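Long-range contacts in malonyl CoA-acyl carrier protein transacylase (Staphylococcus aureus, PDB 3IM9), which transfers the malonyl group from malonyl-CoA to holo-acyl carrier protein, supplying malonyl-ACP for fatty acid biosynthesis: residues Leu98-Ser103 against Val234-Asn239; Gly135-Val140 against Gln172-Gly177; Ile161-Asn166 against Phe206-Met211; Leu210-Glu215 against Gln256-Val261. All blocks are in the same frame, centred on the assembly; numbering follows the deposited sequence.

Overall arrangement
The four contacts lie near the probable active-site pair S97 and H207, whose side chains come within about 3 Å of each other. One segment of contact 1 lies on the helix that follows S97, and contact 3 holds H207 itself. Contact 2 shares its sheet with contact 3, their centres about 8 Å apart. Contact 4 continues from contact 3, sharing L210 and M211 with it, at about 7 Å between centres, and its S259 O accepts a hydrogen bond from H207 ND1. Contacts 1 and 4 stand about 14 Å apart between centres and meet at the calcium ion, which both Y101 and Q256 bind. Contacts 1 and 2 are farthest apart, about 20 Å between centres.

Contact 1: Leu98-Ser103 against Val234-Asn239; sequences LGEYSS and VVQNVN. With CA (calcium ion), chain B.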
loop_
_atom_site.group_PDB
_atom_site.type_symbol
_atom_site.label_atom_id
_atom_site.label_comp_id
_atom_site.label_asym_id
_atom_site.label_seq_id
_atom_site.Cartn_x
_atom_site.Cartn_y
_atom_site.Cartn_z
ATOM N N LEU A 98 -1.025 1.794 -2.441
ATOM C CA LEU A 98 -0.085 2.889 -2.713
ATOM C C LEU A 98 1.375 2.411 -2.457
ATOM O O LEU A 98 2.317 2.819 -3.165
ATOM C CB LEU A 98 -0.496 4.067 -1.799
ATOM C CG LEU A 98 0.419 5.319 -1.883
ATOM C CD1 LEU A 98 1.750 5.183 -1.049
ATOM C CD2 LEU A 98 0.664 5.785 -3.332
ATOM N N GLY A 99 1.568 1.687 -1.371
ATOM C CA GLY A 99 2.908 1.259 -0.995
ATOM C C GLY A 99 3.686 0.555 -2.104
ATOM O O GLY A 99 4.917 0.551 -2.067
ATOM N N GLU A 100 2.960 -0.067 -3.065
ATOM C CA GLU A 100 3.674 -0.740 -4.147
ATOM C C GLU A 100 4.479 0.285 -4.924
ATOM O O GLU A 100 5.522 -0.087 -5.489
ATOM C CB GLU A 100 2.643 -1.464 -5.036
ATOM C CG GLU A 100 3.310 -2.418 -6.115
ATOM C CD GLU A 100 2.408 -3.537 -6.481
ATOM O OE1 GLU A 100 1.774 -4.126 -5.581
ATOM O OE2 GLU A 100 2.362 -3.839 -7.701
ATOM N N TYR A 101 4.012 1.535 -5.004
ATOM C CA TYR A 101 4.792 2.606 -5.710
ATOM C C TYR A 101 6.067 2.900 -4.957
ATOM O O TYR A 101 7.096 3.229 -5.589
ATOM C CB TYR A 101 3.921 3.801 -5.975
ATOM C CG TYR A 101 2.893 3.492 -7.007
ATOM C CD1 TYR A 101 1.613 2.992 -6.669
ATOM C CD2 TYR A 101 3.181 3.721 -8.365
ATOM C CE1 TYR A 101 0.639 2.660 -7.636
ATOM C CE2 TYR A 101 2.242 3.382 -9.356
ATOM C CZ TYR A 101 1.010 2.863 -8.980
ATOM O OH TYR A 101 0.121 2.543 -9.999
ATOM N N SER A 102 6.067 2.881 -3.636
ATOM C CA SER A 102 7.285 3.043 -2.902
ATOM C C SER A 102 8.235 1.891 -3.234
ATOM O O SER A 102 9.438 2.114 -3.322
ATOM C CB SER A 102 6.950 3.050 -1.415
ATOM O OG SER A 102 6.114 4.200 -1.149
ATOM N N SER A 103 7.698 0.688 -3.400
ATOM C CA SER A 103 8.564 -0.460 -3.822
ATOM C C SER A 103 9.160 -0.140 -5.200
ATOM O O SER A 103 10.342 -0.542 -5.452
ATOM C CB SER A 103 7.696 -1.737 -3.862
ATOM O OG SER A 103 7.416 -2.224 -2.590
ATOM N N VAL A 234 9.814 -7.145 -7.142
ATOM C CA VAL A 234 8.693 -6.415 -6.475
ATOM C C VAL A 234 7.589 -7.483 -6.425
ATOM O O VAL A 234 7.131 -7.966 -7.520
ATOM C CB VAL A 234 8.277 -5.239 -7.285
ATOM C CG1 VAL A 234 7.054 -4.564 -6.590
ATOM C CG2 VAL A 234 9.425 -4.229 -7.512
ATOM N N VAL A 235 7.134 -7.869 -5.236
ATOM C CA VAL A 235 6.031 -8.845 -5.127
ATOM C C VAL A 235 4.751 -8.040 -5.294
ATOM O O VAL A 235 4.415 -7.240 -4.429
ATOM C CB VAL A 235 6.069 -9.609 -3.845
ATOM C CG1 VAL A 235 4.947 -10.691 -3.793
ATOM C CG2 VAL A 235 7.439 -10.350 -3.783
ATOM N N GLN A 236 4.063 -8.203 -6.416
ATOM C CA GLN A 236 2.952 -7.318 -6.777
ATOM C C GLN A 236 1.650 -7.731 -6.114
ATOM O O GLN A 236 1.358 -8.934 -5.884
ATOM C CB GLN A 236 2.776 -7.187 -8.292
ATOM C CG GLN A 236 4.051 -6.562 -8.850
ATOM C CD GLN A 236 3.800 -5.946 -10.243
ATOM O OE1 GLN A 236 3.948 -6.639 -11.288
ATOM N NE2 GLN A 236 3.432 -4.679 -10.294
ATOM N N ASN A 237 0.834 -6.700 -5.775
ATOM C CA ASN A 237 -0.412 -6.945 -5.091
ATOM C C ASN A 237 -1.403 -7.791 -5.898
ATOM O O ASN A 237 -2.228 -8.482 -5.295
ATOM C CB ASN A 237 -1.101 -5.581 -4.795
ATOM C CG ASN A 237 -0.484 -4.786 -3.678
ATOM O OD1 ASN A 237 0.399 -5.240 -2.885
ATOM N ND2 ASN A 237 -0.935 -3.560 -3.625
ATOM N N VAL A 238 -1.376 -7.652 -7.231
ATOM C CA VAL A 238 -2.434 -8.298 -8.102
ATOM C C VAL A 238 -2.242 -9.808 -8.047
ATOM O O VAL A 238 -3.209 -10.539 -7.980
ATOM C CB VAL A 238 -2.392 -7.775 -9.558
ATOM C CG1 VAL A 238 -2.777 -6.397 -9.640
ATOM C CG2 VAL A 238 -1.069 -7.842 -10.214
ATOM N N ASN A 239 -0.971 -10.274 -8.082
ATOM C CA ASN A 239 -0.713 -11.743 -8.285
ATOM C C ASN A 239 0.149 -12.384 -7.251
ATOM O O ASN A 239 0.335 -13.606 -7.272
ATOM C CB ASN A 239 -0.080 -11.940 -9.729
ATOM C CG ASN A 239 1.337 -11.317 -9.851
ATOM O OD1 ASN A 239 1.784 -10.567 -8.971
ATOM N ND2 ASN A 239 2.106 -11.675 -10.939
HETATM CA CA CA B . -2.074 1.185 -9.250
HETATM O O HOH W 1 -0.003 -5.104 -8.542
HETATM O O HOH W 2 3.919 -4.677 -3.705
#
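A buried polar contact joins E100, in the first turn of helix 99-106, to Q236 and N237, which follow V234 and V235 of a short strand. The helix comes just after S97, the probable nucleophile, in a GxSxG sequence consistent with a nucleophile elbow, so the contact ties the 234-239 segment to its start. N237 N gives a 2.7 Å hydrogen bond to E100 OE1 on its syn side, and Q236 NE2 gives one of 2.9 Å to E100 OE2, arriving nearly in line with the C-O bond. The Q236 amide and the carboxylate are turned 57° from each other. Glutamate suits this place because it offers two acceptor oxygens on a long chain; with CG anti to the backbone N (chi1 -171°), the extended chain carries the carboxylate across. One water also bridges E100 OE2 to V238 N, so this buried carboxylate is well supplied with donors. Beside it, S103 CB rests 4.0 Å from V234 CG1, a small residue against a branched one, while S103 OG bonds to T93. Y101 OH binds the calcium ion at 2.7 Å. Helix 246-256 covers E100 and Q236 through M253, Y101 leans on helix 112-128, and L98 packs against helix 67-84.

Contact 2: Gly135-Val140 against Gln172-Gly177; sequences GSMAAV and QIVVSG
V140, M137 and V175 bury the most surface where strand 135-141 runs antiparallel to strand 172-176, the short segments 159° apart in direction. V140 and V175 lie on the same face of the sheet, V140 CG2 touching V175 CG1 across the strands at 4.0 Å. A138 CB, on that face too, lies 4.3 Å from V175 CG2 and touches I182 of helix 179-188, where a methyl suits the close packing. Helices 145-155 and 179-188 cover this face; strands 196-199, 135-141, 172-176 and 162-169, in the order 4-1-3-2 with 261-262 added beside them, make with these helices the ferredoxin-like subdomain. M137 projects from the other face, toward the active-site side. Its chain runs past S176, CG lying 3.5 Å from S176 OG, then bends at chi3 (86°) to bring CE within 3.8 Å of V174 CG1. The unbranched, flexible thioether of methionine suits this bent path. S176 OG itself bonds to F206 O. Six backbone hydrogen bonds, such as V175 N to A138 O at 2.8 Å, pair S136, A138 and V140 with G177, V175 and I173, while the alternate residues bond to the chain on the outer flanks. The chemistry thus divides: main-chain polar groups bond within the sheet, while aliphatic side chains on one face build an apolar core under the helices.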
loop_
_atom_site.group_PDB
_atom_site.type_symbol
_atom_site.label_atom_id
_atom_site.label_comp_id
_atom_site.label_asym_id
_atom_site.label_seq_id
_atom_site.Cartn_x
_atom_site.Cartn_y
_atom_site.Cartn_z
ATOM N N GLY A 135 -19.988 4.315 -3.795
ATOM C CA GLY A 135 -19.144 3.123 -3.452
ATOM C C GLY A 135 -18.415 3.364 -2.174
ATOM O O GLY A 135 -18.115 4.525 -1.767
ATOM N N SER A 136 -18.128 2.260 -1.505
ATOM C CA SER A 136 -17.418 2.405 -0.237
ATOM C C SER A 136 -16.635 1.122 0.084
ATOM O O SER A 136 -16.539 0.219 -0.756
ATOM C CB SER A 136 -18.486 2.682 0.838
ATOM O OG SER A 136 -17.843 3.070 2.063
ATOM N N MET A 137 -16.083 1.063 1.313
ATOM C CA MET A 137 -15.250 -0.124 1.766
ATOM C C MET A 137 -15.567 -0.337 3.210
ATOM O O MET A 137 -15.947 0.596 3.936
ATOM C CB MET A 137 -13.748 0.088 1.570
ATOM C CG MET A 137 -13.369 0.405 0.079
ATOM S SD MET A 137 -11.618 0.709 0.007
ATOM C CE MET A 137 -11.013 -0.967 -0.162
ATOM N N ALA A 138 -15.372 -1.603 3.661
ATOM C CA ALA A 138 -15.508 -1.867 5.087
ATOM C C ALA A 138 -14.541 -2.966 5.479
ATOM O O ALA A 138 -14.328 -3.918 4.742
ATOM C CB ALA A 138 -16.956 -2.347 5.410
ATOM N N ALA A 139 -14.019 -2.849 6.705
ATOM C CA ALA A 139 -13.143 -3.936 7.199
ATOM C C ALA A 139 -13.998 -4.988 7.914
ATOM O O ALA A 139 -14.709 -4.675 8.854
ATOM C CB ALA A 139 -12.115 -3.321 8.170
ATOM N N VAL A 140 -13.854 -6.221 7.452
ATOM C CA VAL A 140 -14.570 -7.351 8.137
ATOM C C VAL A 140 -13.513 -8.032 9.031
ATOM O O VAL A 140 -12.470 -8.517 8.514
ATOM C CB VAL A 140 -15.134 -8.312 7.118
ATOM C CG1 VAL A 140 -15.823 -9.474 7.866
ATOM C CG2 VAL A 140 -16.068 -7.611 6.115
ATOM N N GLN A 172 -8.678 -10.303 9.001
ATOM C CA GLN A 172 -8.878 -8.901 8.593
ATOM C C GLN A 172 -8.951 -8.880 7.060
ATOM O O GLN A 172 -7.945 -8.996 6.356
ATOM C CB GLN A 172 -7.742 -8.024 9.073
ATOM C CG GLN A 172 -7.989 -6.522 8.628
ATOM C CD GLN A 172 -6.839 -5.634 9.022
ATOM O OE1 GLN A 172 -6.429 -5.595 10.243
ATOM N NE2 GLN A 172 -6.362 -4.882 8.110
ATOM N N ILE A 173 -10.184 -8.720 6.520
ATOM C CA ILE A 173 -10.455 -8.687 5.074
ATOM C C ILE A 173 -11.263 -7.437 4.837
ATOM O O ILE A 173 -12.346 -7.313 5.381
ATOM C CB ILE A 173 -11.259 -9.944 4.577
ATOM C CG1 ILE A 173 -10.519 -11.290 4.952
ATOM C CG2 ILE A 173 -11.490 -9.829 3.059
ATOM C CD1 ILE A 173 -9.122 -11.419 4.504
ATOM N N VAL A 174 -10.722 -6.514 4.020
ATOM C CA VAL A 174 -11.524 -5.349 3.663
ATOM C C VAL A 174 -12.263 -5.688 2.417
ATOM O O VAL A 174 -11.687 -6.225 1.498
ATOM C CB VAL A 174 -10.566 -4.131 3.411
ATOM C CG1 VAL A 174 -11.417 -2.863 3.121
ATOM C CG2 VAL A 174 -9.682 -3.824 4.625
ATOM N N VAL A 175 -13.572 -5.352 2.428
ATOM C CA VAL A 175 -14.410 -5.590 1.272
ATOM C C VAL A 175 -14.778 -4.215 0.636
ATOM O O VAL A 175 -14.634 -3.155 1.279
ATOM C CB VAL A 175 -15.693 -6.327 1.598
ATOM C CG1 VAL A 175 -15.289 -7.751 2.200
ATOM C CG2 VAL A 175 -16.553 -5.573 2.623
ATOM N N SER A 176 -15.169 -4.247 -0.635
ATOM C CA SER A 176 -15.414 -3.007 -1.367
ATOM C C SER A 176 -16.494 -3.170 -2.396
ATOM O O SER A 176 -16.671 -4.249 -2.970
ATOM C CB SER A 176 -14.092 -2.651 -2.078
ATOM O OG SER A 176 -14.210 -1.451 -2.753
ATOM N N GLY A 177 -17.232 -2.096 -2.657
ATOM C CA GLY A 177 -18.245 -2.193 -3.740
ATOM C C GLY A 177 -19.331 -1.162 -3.537
ATOM O O GLY A 177 -19.099 -0.060 -2.982
#

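Contact 3: Ile161-Asn166 against Phe206-Met211; sequences IIEPAN and FHSSLM
E163 grips S209 with both carboxylate oxygens at once, a two-pronged bond to a single residue at the start of the 3-10 turn 209-211. The hydroxyl S209 OG donates to E163 OE1 at 2.7 Å, and S209 N donates to E163 OE2 at 2.9 Å in a nearly straight bond (165°). Each oxygen is approached on its syn side, somewhat out of the carboxylate plane, and the two bonds together restrain the rotation of the group. Serine suits the place because its hydroxyl, set between backbone N and carbonyl carbon (chi1 62°), reaches the same carboxylate as its own amide. Next to it, S208 OG accepts from L210 N, making an ST turn, and also bonds to P205 O. A water lies 3.0 Å from E163 OE2 and 2.9 Å from H207 O and may link them. H207, the probable catalytic histidine, adopts left-handed backbone angles; its CB packs 3.9 Å from A165 CB, whose small methyl lets the H207 backbone come close. I161 CD1 lies 4.0 Å from L210 CG, an aliphatic patch beside the carboxylate. The imidazole reaches S97, NE2 bonded to S97 OG and ND1 to S259 O. Strand 162-169 carries a classic beta bulge here, A165 and N166 both facing V174 of strand 172-176, while F206 and M211 turn from the sheet toward M126 of helix 112-128.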
loop_
_atom_site.group_PDB
_atom_site.type_symbol
_atom_site.label_atom_id
_atom_site.label_comp_id
_atom_site.label_asym_id
_atom_site.label_seq_id
_atom_site.Cartn_x
_atom_site.Cartn_y
_atom_site.Cartn_z
ATOM N N ILE A 161 -22.619 -4.931 -6.365
ATOM C CA ILE A 161 -21.569 -5.891 -6.000
ATOM C C ILE A 161 -20.798 -5.441 -4.768
ATOM O O ILE A 161 -20.650 -4.239 -4.477
ATOM C CB ILE A 161 -20.581 -6.145 -7.147
ATOM C CG1 ILE A 161 -19.814 -4.889 -7.408
ATOM C CG2 ILE A 161 -21.352 -6.699 -8.431
ATOM C CD1 ILE A 161 -18.605 -5.152 -8.181
ATOM N N ILE A 162 -20.323 -6.443 -4.032
ATOM C CA ILE A 162 -19.353 -6.221 -2.943
ATOM C C ILE A 162 -18.333 -7.348 -3.070
ATOM O O ILE A 162 -18.714 -8.516 -3.321
ATOM C CB ILE A 162 -20.099 -6.188 -1.622
ATOM C CG1 ILE A 162 -19.190 -5.984 -0.469
ATOM C CG2 ILE A 162 -20.933 -7.405 -1.408
ATOM C CD1 ILE A 162 -19.971 -5.734 0.899
ATOM N N GLU A 163 -17.048 -7.060 -2.924
ATOM C CA GLU A 163 -16.003 -8.056 -3.216
ATOM C C GLU A 163 -14.903 -7.923 -2.172
ATOM O O GLU A 163 -14.610 -6.811 -1.709
ATOM C CB GLU A 163 -15.315 -7.707 -4.564
ATOM C CG GLU A 163 -16.202 -7.889 -5.760
ATOM C CD GLU A 163 -15.700 -7.175 -7.012
ATOM O OE1 GLU A 163 -16.325 -7.354 -8.069
ATOM O OE2 GLU A 163 -14.703 -6.482 -6.999
ATOM N N PRO A 164 -14.162 -8.997 -1.873
ATOM C CA PRO A 164 -12.941 -8.856 -1.035
ATOM C C PRO A 164 -11.996 -7.982 -1.821
ATOM O O PRO A 164 -11.807 -8.142 -3.074
ATOM C CB PRO A 164 -12.418 -10.319 -0.954
ATOM C CG PRO A 164 -13.715 -11.208 -1.030
ATOM C CD PRO A 164 -14.485 -10.436 -2.168
ATOM N N ALA A 165 -11.417 -7.023 -1.105
ATOM C CA ALA A 165 -10.552 -6.014 -1.697
ATOM C C ALA A 165 -9.140 -6.073 -1.129
ATOM O O ALA A 165 -8.178 -6.217 -1.883
ATOM C CB ALA A 165 -11.147 -4.626 -1.499
ATOM N N ASN A 166 -9.000 -5.960 0.191
ATOM C CA ASN A 166 -7.671 -5.971 0.753
ATOM C C ASN A 166 -7.634 -7.202 1.631
ATOM O O ASN A 166 -8.328 -7.309 2.633
ATOM C CB ASN A 166 -7.334 -4.693 1.608
ATOM C CG ASN A 166 -7.403 -3.383 0.910
ATOM O OD1 ASN A 166 -7.472 -2.328 1.635
ATOM N ND2 ASN A 166 -7.291 -3.311 -0.338
ATOM N N PHE A 206 -12.715 1.219 -3.753
ATOM C CA PHE A 206 -11.338 0.925 -4.212
ATOM C C PHE A 206 -11.035 -0.565 -4.207
ATOM O O PHE A 206 -11.567 -1.355 -3.384
ATOM C CB PHE A 206 -10.286 1.699 -3.390
ATOM C CG PHE A 206 -10.554 3.205 -3.325
ATOM C CD1 PHE A 206 -11.110 3.886 -4.428
ATOM C CD2 PHE A 206 -10.257 3.891 -2.148
ATOM C CE1 PHE A 206 -11.393 5.304 -4.344
ATOM C CE2 PHE A 206 -10.471 5.288 -2.090
ATOM C CZ PHE A 206 -11.068 5.950 -3.183
ATOM N N HIS A 207 -10.188 -0.974 -5.138
ATOM C CA HIS A 207 -9.773 -2.389 -5.289
ATOM C C HIS A 207 -10.966 -3.329 -5.495
ATOM O O HIS A 207 -10.905 -4.513 -5.182
ATOM C CB HIS A 207 -8.871 -2.866 -4.106
ATOM C CG HIS A 207 -7.583 -2.161 -4.119
ATOM N ND1 HIS A 207 -6.649 -2.369 -5.139
ATOM C CD2 HIS A 207 -7.113 -1.175 -3.338
ATOM C CE1 HIS A 207 -5.593 -1.588 -4.878
ATOM N NE2 HIS A 207 -5.867 -0.842 -3.820
ATOM N N SER A 208 -12.023 -2.794 -6.079
ATOM C CA SER A 208 -13.153 -3.634 -6.584
ATOM C C SER A 208 -13.202 -3.453 -8.107
ATOM O O SER A 208 -12.623 -2.497 -8.725
ATOM C CB SER A 208 -14.465 -3.173 -5.942
ATOM O OG SER A 208 -14.994 -2.024 -6.667
ATOM N N SER A 209 -13.898 -4.375 -8.752
ATOM C CA SER A 209 -14.078 -4.342 -10.233
ATOM C C SER A 209 -14.741 -3.023 -10.729
ATOM O O SER A 209 -14.536 -2.618 -11.901
ATOM C CB SER A 209 -14.890 -5.593 -10.651
ATOM O OG SER A 209 -16.169 -5.534 -10.035
ATOM N N LEU A 210 -15.438 -2.288 -9.824
ATOM C CA LEU A 210 -15.970 -0.993 -10.214
ATOM C C LEU A 210 -14.884 0.020 -10.618
ATOM O O LEU A 210 -15.176 0.912 -11.404
ATOM C CB LEU A 210 -16.827 -0.391 -9.095
ATOM C CG LEU A 210 -18.097 -1.251 -8.680
ATOM C CD1 LEU A 210 -18.734 -0.649 -7.488
ATOM C CD2 LEU A 210 -19.029 -1.208 -9.918
ATOM N N MET A 211 -13.629 -0.166 -10.122
ATOM C CA MET A 211 -12.588 0.815 -10.432
ATOM C C MET A 211 -12.074 0.681 -11.881
ATOM O O MET A 211 -11.220 1.455 -12.294
ATOM C CB MET A 211 -11.441 0.667 -9.443
ATOM C CG MET A 211 -11.885 0.973 -7.951
ATOM S SD MET A 211 -12.706 2.582 -7.783
ATOM C CE MET A 211 -11.313 3.751 -8.228
HETATM O O HOH W 3 -11.954 -7.079 -5.944
#

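Contact 4: Leu210-Glu215 against Gln256-Val261; sequences LMKVIE and QLYSPV. With CA (calcium ion), chain B.
K212 lays its aliphatic chain over one face of the Y258 ring, a CH-pi contact. K212 CG sits 3.9 Å from the ring centroid, 21° off the normal, and CE follows on at 3.6 Å from Y258 CD2. The two side chains cross at about a right angle. Lysine suits this exposed place because its methylenes cover the aromatic while the ammonium group runs on past it. Y258 has its CG between the backbone N and the carbonyl carbon (chi1 54°), which turns the ring toward the 210-215 turn. E215 slants beside the same ring, its carboxylate plane 44° from the ring plane, and E215 OE1 stands 3.8 Å from Y258 OH.

The second kind of contact is aliphatic and more deeply buried. I214 CD1 meets L257 CD1 at 4.1 Å, the two chains again about perpendicular; I214 also touches L125 and M126 of helix 112-128, and L257 touches R122. M211 CB lies 4.1 Å from Y258 CB. The backbone of the second segment is a type I turn, Q256 to S259, which carries the chain from helix 246-256 to strand 261-262; its partner loop leads into helix 215-222. A separate carbon-to-carbonyl contact sets M211 CB 3.3 Å from L257 O.

The metal site is reached by the turn's first residue, Q256. Q256 OE1 binds the calcium ion at 2.6 Å, alongside Y101 OH and M253 O, and also accepts from R122 NH2, while Q256 NE2 donates to S97 O. A glutamine suits this place, since one amide supplies both the metal ligand and the donor. L257 CD2 borders the ion at 3.6 Å.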
loop_
_atom_site.group_PDB
_atom_site.type_symbol
_atom_site.label_atom_id
_atom_site.label_comp_id
_atom_site.label_asym_id
_atom_site.label_seq_id
_atom_site.Cartn_x
_atom_site.Cartn_y
_atom_site.Cartn_z
ATOM N N LEU A 210 -15.438 -2.288 -9.824
ATOM C CA LEU A 210 -15.970 -0.993 -10.214
ATOM C C LEU A 210 -14.884 0.020 -10.618
ATOM O O LEU A 210 -15.176 0.912 -11.404
ATOM C CB LEU A 210 -16.827 -0.391 -9.095
ATOM C CG LEU A 210 -18.097 -1.251 -8.680
ATOM C CD1 LEU A 210 -18.734 -0.649 -7.488
ATOM C CD2 LEU A 210 -19.029 -1.208 -9.918
ATOM N N MET A 211 -13.629 -0.166 -10.122
ATOM C CA MET A 211 -12.588 0.815 -10.432
ATOM C C MET A 211 -12.074 0.681 -11.881
ATOM O O MET A 211 -11.220 1.455 -12.294
ATOM C CB MET A 211 -11.441 0.667 -9.443
ATOM C CG MET A 211 -11.885 0.973 -7.951
ATOM S SD MET A 211 -12.706 2.582 -7.783
ATOM C CE MET A 211 -11.313 3.751 -8.228
ATOM N N LYS A 212 -12.629 -0.284 -12.641
ATOM C CA LYS A 212 -12.272 -0.281 -14.089
ATOM C C LYS A 212 -12.599 1.031 -14.755
ATOM O O LYS A 212 -11.988 1.379 -15.797
ATOM C CB LYS A 212 -13.000 -1.436 -14.767
ATOM C CG LYS A 212 -12.313 -2.705 -14.417
ATOM C CD LYS A 212 -13.160 -3.913 -14.915
ATOM C CE LYS A 212 -12.607 -5.307 -14.427
ATOM N NZ LYS A 212 -13.440 -6.506 -14.897
ATOM N N VAL A 213 -13.481 1.851 -14.182
ATOM C CA VAL A 213 -13.856 3.158 -14.768
ATOM C C VAL A 213 -12.665 4.095 -14.927
ATOM O O VAL A 213 -12.775 5.045 -15.746
ATOM C CB VAL A 213 -15.019 3.898 -14.026
ATOM C CG1 VAL A 213 -16.295 3.082 -14.137
ATOM C CG2 VAL A 213 -14.625 4.257 -12.599
ATOM N N ILE A 214 -11.583 3.891 -14.159
ATOM C CA ILE A 214 -10.427 4.813 -14.266
ATOM C C ILE A 214 -9.219 4.175 -14.949
ATOM O O ILE A 214 -8.178 4.822 -15.067
ATOM C CB ILE A 214 -9.982 5.364 -12.874
ATOM C CG1 ILE A 214 -9.494 4.256 -11.939
ATOM C CG2 ILE A 214 -11.117 6.263 -12.276
ATOM C CD1 ILE A 214 -8.679 4.831 -10.694
ATOM N N GLU A 215 -9.378 2.950 -15.420
ATOM C CA GLU A 215 -8.268 2.203 -16.078
ATOM C C GLU A 215 -7.717 3.003 -17.256
ATOM O O GLU A 215 -6.481 3.186 -17.383
ATOM C CB GLU A 215 -8.778 0.813 -16.582
ATOM C CG GLU A 215 -7.793 0.110 -17.465
ATOM C CD GLU A 215 -8.240 -1.317 -17.787
ATOM O OE1 GLU A 215 -7.370 -2.109 -18.171
ATOM O OE2 GLU A 215 -9.454 -1.620 -17.647
ATOM N N GLN A 256 -3.911 -3.460 -10.731
ATOM C CA GLN A 256 -3.940 -3.306 -9.268
ATOM C C GLN A 256 -5.163 -2.447 -8.858
ATOM O O GLN A 256 -5.773 -2.695 -7.797
ATOM C CB GLN A 256 -2.664 -2.612 -8.802
ATOM C CG GLN A 256 -2.472 -2.690 -7.261
ATOM C CD GLN A 256 -1.743 -1.455 -6.725
ATOM O OE1 GLN A 256 -2.014 -0.326 -7.128
ATOM N NE2 GLN A 256 -0.823 -1.675 -5.827
ATOM N N LEU A 257 -5.540 -1.510 -9.697
ATOM C CA LEU A 257 -6.650 -0.571 -9.379
ATOM C C LEU A 257 -7.926 -1.323 -9.089
ATOM O O LEU A 257 -8.700 -0.807 -8.237
ATOM C CB LEU A 257 -6.886 0.439 -10.508
ATOM C CG LEU A 257 -5.653 1.348 -10.834
ATOM C CD1 LEU A 257 -5.959 2.104 -12.102
ATOM C CD2 LEU A 257 -5.417 2.346 -9.656
ATOM N N TYR A 258 -8.177 -2.372 -9.845
ATOM C CA TYR A 258 -9.502 -2.977 -9.781
ATOM C C TYR A 258 -9.460 -4.387 -9.298
ATOM O O TYR A 258 -10.431 -5.186 -9.488
ATOM C CB TYR A 258 -10.251 -2.852 -11.128
ATOM C CG TYR A 258 -9.479 -3.384 -12.324
ATOM C CD1 TYR A 258 -8.741 -2.471 -13.119
ATOM C CD2 TYR A 258 -9.493 -4.719 -12.630
ATOM C CE1 TYR A 258 -8.059 -2.950 -14.219
ATOM C CE2 TYR A 258 -8.794 -5.200 -13.719
ATOM C CZ TYR A 258 -8.093 -4.305 -14.478
ATOM O OH TYR A 258 -7.428 -4.913 -15.599
ATOM N N SER A 259 -8.335 -4.786 -8.730
ATOM C CA SER A 259 -8.107 -6.146 -8.234
ATOM C C SER A 259 -7.828 -6.129 -6.746
ATOM O O SER A 259 -7.284 -5.130 -6.232
ATOM C CB SER A 259 -6.878 -6.737 -8.951
ATOM O OG SER A 259 -7.124 -6.715 -10.383
ATOM N N PRO A 260 -8.114 -7.201 -6.039
ATOM C CA PRO A 260 -7.848 -7.270 -4.591
ATOM C C PRO A 260 -6.329 -7.214 -4.322
ATOM O O PRO A 260 -5.522 -7.704 -5.140
ATOM C CB PRO A 260 -8.412 -8.628 -4.135
ATOM C CG PRO A 260 -9.010 -9.218 -5.373
ATOM C CD PRO A 260 -8.815 -8.388 -6.566
ATOM N N VAL A 261 -5.959 -6.607 -3.187
ATOM C CA VAL A 261 -4.565 -6.599 -2.701
ATOM C C VAL A 261 -4.290 -7.879 -2.013
ATOM O O VAL A 261 -4.868 -8.160 -0.953
ATOM C CB VAL A 261 -4.361 -5.379 -1.761
ATOM C CG1 VAL A 261 -2.942 -5.421 -1.166
ATOM C CG2 VAL A 261 -4.523 -4.052 -2.550
HETATM CA CA CA B . -2.074 1.185 -9.250
#